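Long-range contacts in putative oxidoreductase (Jannaschia sp., PDB 3C24), which is probably an oxidoreductase that binds a nicotinamide dinucleotide in a Rossmann-type domain, its substrate being unknown: residues His36-Ile41 with Met54-Thr59; Thr117-His122 with Ile150-Met155. All coordinates share one frame; numbering follows the deposited sequence. Where two conformers were deposited one is given.

Contact 1. Residues His36-Ile41 with Met54-Thr59; sequences HHLAAI and MGIPLT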
loop_
_atom_site.group_PDB
_atom_site.type_symbol
_atom_site.label_atom_id
_atom_site.label_comp_id
_atom_site.label_asym_id
_atom_site.label_seq_id
_atom_site.Cartn_x
_atom_site.Cartn_y
_atom_site.Cartn_z
ATOM N N HIS A 36 -35.946 0.941 1.145
ATOM C CA HIS A 36 -36.264 1.366 -0.211
ATOM C C HIS A 36 -36.930 0.249 -0.991
ATOM O O HIS A 36 -36.754 -0.925 -0.670
ATOM C CB HIS A 36 -34.996 1.823 -0.928
ATOM C CG HIS A 36 -34.445 3.087 -0.379
ATOM N ND1 HIS A 36 -35.181 4.252 -0.374
ATOM C CD2 HIS A 36 -33.253 3.391 0.200
ATOM C CE1 HIS A 36 -34.474 5.213 0.198
ATOM N NE2 HIS A 36 -33.298 4.722 0.544
ATOM N N HIS A 37 -37.699 0.623 -2.004
ATOM C CA HIS A 37 -38.439 -0.332 -2.844
ATOM C C HIS A 37 -37.642 -0.626 -4.070
ATOM O O HIS A 37 -37.300 0.240 -4.814
ATOM C CB HIS A 37 -39.828 0.174 -3.249
ATOM C CG HIS A 37 -40.650 0.605 -2.085
ATOM N ND1 HIS A 37 -40.979 -0.255 -1.062
ATOM C CD2 HIS A 37 -41.155 1.817 -1.743
ATOM C CE1 HIS A 37 -41.671 0.403 -0.148
ATOM N NE2 HIS A 37 -41.789 1.661 -0.537
ATOM N N LEU A 38 -37.359 -1.896 -4.279
ATOM C CA LEU A 38 -36.521 -2.318 -5.387
ATOM C C LEU A 38 -37.241 -2.726 -6.640
ATOM O O LEU A 38 -38.257 -3.411 -6.600
ATOM C CB LEU A 38 -35.680 -3.546 -4.951
ATOM C CG LEU A 38 -34.835 -4.253 -6.025
ATOM C CD1 LEU A 38 -33.675 -3.411 -6.534
ATOM C CD2 LEU A 38 -34.299 -5.601 -5.493
ATOM N N ALA A 39 -36.674 -2.323 -7.761
ATOM C CA ALA A 39 -37.049 -2.849 -9.087
ATOM C C ALA A 39 -35.766 -3.347 -9.745
ATOM O O ALA A 39 -34.983 -2.553 -10.244
ATOM C CB ALA A 39 -37.742 -1.819 -9.980
ATOM N N ALA A 40 -35.580 -4.678 -9.729
ATOM C CA ALA A 40 -34.370 -5.317 -10.263
ATOM C C ALA A 40 -34.553 -5.587 -11.715
ATOM O O ALA A 40 -35.313 -6.493 -12.084
ATOM C CB ALA A 40 -34.018 -6.606 -9.522
ATOM N N ILE A 41 -33.813 -4.830 -12.517
ATOM C CA ILE A 41 -33.893 -4.929 -13.991
ATOM C C ILE A 41 -32.708 -5.721 -14.529
ATOM O O ILE A 41 -31.545 -5.328 -14.447
ATOM C CB ILE A 41 -33.965 -3.519 -14.684
ATOM C CG1 ILE A 41 -34.894 -2.570 -13.882
ATOM C CG2 ILE A 41 -34.319 -3.666 -16.224
ATOM C CD1 ILE A 41 -36.310 -3.062 -13.732
HETATM N N MSE A 54 -31.019 -15.589 -4.827
HETATM C CA MSE A 54 -30.867 -14.710 -3.668
HETATM C C MSE A 54 -32.236 -14.332 -3.105
HETATM O O MSE A 54 -32.342 -13.589 -2.132
HETATM C CB MSE A 54 -30.083 -13.472 -4.060
HETATM C CG MSE A 54 -28.716 -13.787 -4.516
HETATM SE SE MSE A 54 -28.026 -12.229 -5.511
HETATM C CE MSE A 54 -27.874 -11.100 -4.192
ATOM N N GLY A 55 -33.266 -14.883 -3.721
ATOM C CA GLY A 55 -34.652 -14.601 -3.345
ATOM C C GLY A 55 -35.130 -13.212 -3.725
ATOM O O GLY A 55 -36.057 -12.643 -3.130
ATOM N N ILE A 56 -34.481 -12.641 -4.724
ATOM C CA ILE A 56 -34.850 -11.302 -5.200
ATOM C C ILE A 56 -35.773 -11.372 -6.422
ATOM O O ILE A 56 -35.436 -12.008 -7.433
ATOM C CB ILE A 56 -33.601 -10.458 -5.506
ATOM C CG1 ILE A 56 -32.725 -10.301 -4.240
ATOM C CG2 ILE A 56 -34.037 -9.108 -6.037
ATOM C CD1 ILE A 56 -31.304 -9.791 -4.475
ATOM N N PRO A 57 -36.927 -10.690 -6.359
ATOM C CA PRO A 57 -37.836 -10.794 -7.492
ATOM C C PRO A 57 -37.324 -10.081 -8.717
ATOM O O PRO A 57 -36.621 -9.080 -8.612
ATOM C CB PRO A 57 -39.120 -10.113 -7.003
ATOM C CG PRO A 57 -38.857 -9.549 -5.714
ATOM C CD PRO A 57 -37.515 -9.969 -5.216
ATOM N N LEU A 58 -37.660 -10.637 -9.878
ATOM C CA LEU A 58 -37.309 -10.022 -11.169
ATOM C C LEU A 58 -38.396 -9.064 -11.598
ATOM O O LEU A 58 -39.571 -9.340 -11.424
ATOM C CB LEU A 58 -37.076 -11.044 -12.265
ATOM C CG LEU A 58 -35.578 -11.310 -12.401
ATOM C CD1 LEU A 58 -34.886 -9.960 -12.731
ATOM C CD2 LEU A 58 -35.055 -11.978 -11.152
ATOM N N THR A 59 -37.994 -7.906 -12.102
ATOM C CA THR A 59 -38.974 -6.905 -12.522
ATOM C C THR A 59 -39.024 -6.804 -14.025
ATOM O O THR A 59 -38.172 -6.162 -14.625
ATOM C CB THR A 59 -38.756 -5.518 -11.896
ATOM O OG1 THR A 59 -39.267 -5.494 -10.547
ATOM C CG2 THR A 59 -39.546 -4.474 -12.714
HETATM O O HOH W 1 -37.464 -6.506 -8.722
#

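Contact 2. Residues Thr117-His122 with Ile150-Met155; sequences TYFIGH and IVCALM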
loop_
_atom_site.group_PDB
_atom_site.type_symbol
_atom_site.label_atom_id
_atom_site.label_comp_id
_atom_site.label_asym_id
_atom_site.label_seq_id
_atom_site.Cartn_x
_atom_site.Cartn_y
_atom_site.Cartn_z
ATOM N N THR A 117 -32.240 14.457 -13.092
ATOM C CA THR A 117 -31.084 14.621 -12.231
ATOM C C THR A 117 -30.061 13.563 -12.573
ATOM O O THR A 117 -30.417 12.408 -12.810
ATOM C CB THR A 117 -31.501 14.431 -10.757
ATOM O OG1 THR A 117 -32.317 15.533 -10.340
ATOM C CG2 THR A 117 -30.277 14.265 -9.824
ATOM N N TYR A 118 -28.810 13.979 -12.626
ATOM C CA TYR A 118 -27.668 13.072 -12.741
ATOM C C TYR A 118 -26.907 13.191 -11.448
ATOM O O TYR A 118 -26.525 14.293 -11.017
ATOM C CB TYR A 118 -26.745 13.449 -13.930
ATOM C CG TYR A 118 -27.239 13.072 -15.301
ATOM C CD1 TYR A 118 -27.601 11.800 -15.598
ATOM C CD2 TYR A 118 -27.157 13.984 -16.352
ATOM C CE1 TYR A 118 -28.013 11.465 -16.884
ATOM C CE2 TYR A 118 -27.571 13.652 -17.632
ATOM C CZ TYR A 118 -27.970 12.407 -17.904
ATOM O OH TYR A 118 -28.337 12.106 -19.208
ATOM N N PHE A 119 -26.700 12.037 -10.835
ATOM C CA PHE A 119 -25.997 11.904 -9.580
ATOM C C PHE A 119 -24.926 10.854 -9.787
ATOM O O PHE A 119 -25.206 9.790 -10.309
ATOM C CB PHE A 119 -26.966 11.491 -8.481
ATOM C CG PHE A 119 -26.361 11.512 -7.094
ATOM C CD1 PHE A 119 -25.661 10.418 -6.600
ATOM C CD2 PHE A 119 -26.523 12.591 -6.268
ATOM C CE1 PHE A 119 -25.094 10.457 -5.336
ATOM C CE2 PHE A 119 -25.961 12.604 -5.019
ATOM C CZ PHE A 119 -25.271 11.524 -4.555
ATOM N N ILE A 120 -23.735 11.183 -9.330
ATOM C CA ILE A 120 -22.528 10.301 -9.421
ATOM C C ILE A 120 -22.083 9.906 -8.029
ATOM O O ILE A 120 -21.906 10.740 -7.141
ATOM C CB ILE A 120 -21.345 10.936 -10.186
ATOM C CG1 ILE A 120 -21.797 11.630 -11.462
ATOM C CG2 ILE A 120 -20.316 9.862 -10.451
ATOM C CD1 ILE A 120 -20.669 12.452 -12.108
ATOM N N GLY A 121 -21.846 8.600 -7.838
ATOM C CA GLY A 121 -21.251 8.102 -6.607
ATOM C C GLY A 121 -20.120 7.143 -6.899
ATOM O O GLY A 121 -20.062 6.575 -7.971
ATOM N N HIS A 122 -19.154 7.081 -5.990
ATOM C CA HIS A 122 -18.077 6.096 -6.111
ATOM C C HIS A 122 -17.517 5.768 -4.750
ATOM O O HIS A 122 -17.296 6.678 -3.958
ATOM C CB HIS A 122 -16.992 6.643 -7.010
ATOM C CG HIS A 122 -16.160 5.560 -7.618
ATOM N ND1 HIS A 122 -16.565 4.879 -8.745
ATOM C CD2 HIS A 122 -15.036 4.947 -7.182
ATOM C CE1 HIS A 122 -15.659 3.959 -9.035
ATOM N NE2 HIS A 122 -14.723 3.980 -8.105
ATOM N N ILE A 150 -17.277 7.118 1.054
ATOM C CA ILE A 150 -17.651 7.238 -0.355
ATOM C C ILE A 150 -17.594 8.713 -0.780
ATOM O O ILE A 150 -17.511 9.616 0.065
ATOM C CB ILE A 150 -19.059 6.667 -0.632
ATOM C CG1 ILE A 150 -20.151 7.527 0.019
ATOM C CG2 ILE A 150 -19.164 5.196 -0.115
ATOM C CD1 ILE A 150 -21.599 7.045 -0.372
ATOM N N VAL A 151 -17.616 8.923 -2.098
ATOM C CA VAL A 151 -17.636 10.274 -2.691
ATOM C C VAL A 151 -18.808 10.399 -3.649
ATOM O O VAL A 151 -19.120 9.456 -4.401
ATOM C CB VAL A 151 -16.307 10.635 -3.419
ATOM C CG1 VAL A 151 -15.161 10.776 -2.409
ATOM C CG2 VAL A 151 -16.001 9.615 -4.538
ATOM N N CYS A 152 -19.478 11.543 -3.598
ATOM C CA CYS A 152 -20.653 11.786 -4.423
ATOM C C CYS A 152 -20.682 13.180 -4.975
ATOM O O CYS A 152 -20.218 14.124 -4.344
ATOM C CB CYS A 152 -21.925 11.636 -3.577
ATOM S SG CYS A 152 -22.180 10.047 -2.728
ATOM N N ALA A 153 -21.293 13.297 -6.150
ATOM C CA ALA A 153 -21.502 14.564 -6.798
ATOM C C ALA A 153 -22.863 14.684 -7.425
ATOM O O ALA A 153 -23.374 13.749 -8.057
ATOM C CB ALA A 153 -20.475 14.758 -7.901
ATOM N N LEU A 154 -23.470 15.839 -7.223
ATOM C CA LEU A 154 -24.682 16.203 -7.927
ATOM C C LEU A 154 -24.235 16.838 -9.232
ATOM O O LEU A 154 -23.703 17.965 -9.274
ATOM C CB LEU A 154 -25.545 17.172 -7.122
ATOM C CG LEU A 154 -26.880 17.563 -7.730
ATOM C CD1 LEU A 154 -27.840 16.317 -7.953
ATOM C CD2 LEU A 154 -27.545 18.609 -6.802
HETATM N N MSE A 155 -24.384 16.088 -10.322
HETATM C CA MSE A 155 -23.936 16.574 -11.639
HETATM C C MSE A 155 -24.901 17.600 -12.179
HETATM O O MSE A 155 -24.520 18.584 -12.793
HETATM C CB MSE A 155 -23.767 15.417 -12.632
HETATM C CG MSE A 155 -23.470 15.864 -14.029
HETATM SE SE MSE A 155 -23.263 14.274 -15.115
HETATM C CE MSE A 155 -23.128 15.103 -16.837
#

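Contact 1. Residues His36-Ile41 with Met54-Thr59
The flat groups that meet between Ala40 and Thr59 are peptide units. Thr59 N gives its hydrogen to Ala40 O at 3.0 Å. Leu58 CD1 touches the same oxygen at 3.6 Å. The contact lies at strand 37-41, one of the two edge strands of the Rossmann-type sheet in this chain. Strand 37-41 leads into helix 45-53, and the chain comes back past the strand as a loop, the touching parts about 63° apart in direction. That helix closes with a Schellman motif at Gly55. Only one direct hydrogen bond joins the two segments, so the contact is not a sheet ladder. Apolar side chains fill in beside it. Leu38 CD2 meets Ile56 CG2 at 3.6 Å, the two side chains crossing at about a right angle. Both also rest on helix 22-33, through Ile31 and His32. At the other end Ile41 CD1 reaches back to Thr59 CG2 at 3.7 Å, near Trp64. Thr59 turns OG1 beside its own backbone N (chi1 -79°), which places the hydroxyl at a bridging water. This water accepts from Ala40 N at 2.8 Å. It donates to Pro57 O at 2.7 Å. Its third partner is Thr59 OG1, 2.8 Å away.

Contact 2. Residues Thr117-His122 with Ile150-Met155
Phe119 and Cys152 form the tight part of this contact. Phe119 CZ lies 3.5 Å from Cys152 CB, and Cys152 SG sits at the ring edge, 5.0 Å from the ring centroid. Phe119 CG is anti to the backbone N (chi1 -172°), which brings the ring back over the neighbouring strand. One ring face carries Ala153 O, 3.8 Å above the plane and offset toward the rim. Leu154 CD1 is at the edge, near the ring plane. Tyr162 of helix 160-172 meets the ring from outside the pair. Replacing Phe119 with an alanine would probably open a gap beside Cys152 CB and SG and leave Leu154 CD1 without the ring edge it meets. Two residues on, Gly121 faces Cys152 as a non-hydrogen-bonded pair, their CA atoms 4.3 Å apart. Five backbone hydrogen bonds tie the strands. The bond from Ile120 N to Ala153 O is almost straight, at 178°.

The Met155 end is looser and partly open to solvent. Met155 N reaches Tyr118 O with a bent N-H, 135°. The extended selenomethionine runs alongside Tyr118. Its SE lies 4.8 Å from the centroid of the Tyr118 ring, oblique to it, a Met-aromatic contact. Tyr118 OH itself bonds to Pro111 O. At the opposite end His122 is also partly exposed. Its ring leads away from strand 148-156, and ND1 is hydrogen-bonded to Leu100 O. A sulfate, probably from the crystallisation liquor, lies about 5 Å from the His122 side chain. Phe227 of the second subunit packs on His122 and Val151. The pairing is an antiparallel ladder: strand 117-123 ends the parallel run of the Rossmann-type sheet, and strand 148-156 reverses direction to extend it.

Both contacts involve the same seven-strand sheet, but they share no strand. Contact 1 is at the edge strand 37-41, its centre about 22 Å from the centre of the chain, and is only partly buried. Contact 2 joins two inner strands and is buried, its centre about 11 Å from the centre of the chain. The two centres are about 23 Å apart and the contacts do not touch. They follow one another along the chain. The chemistry differs accordingly. In contact 1 a loop meets the strand through one backbone hydrogen bond, a bridging water and aliphatic side chains. In contact 2 repeated strand pairing is backed by aromatic and sulfur packing, with the second subunit close by.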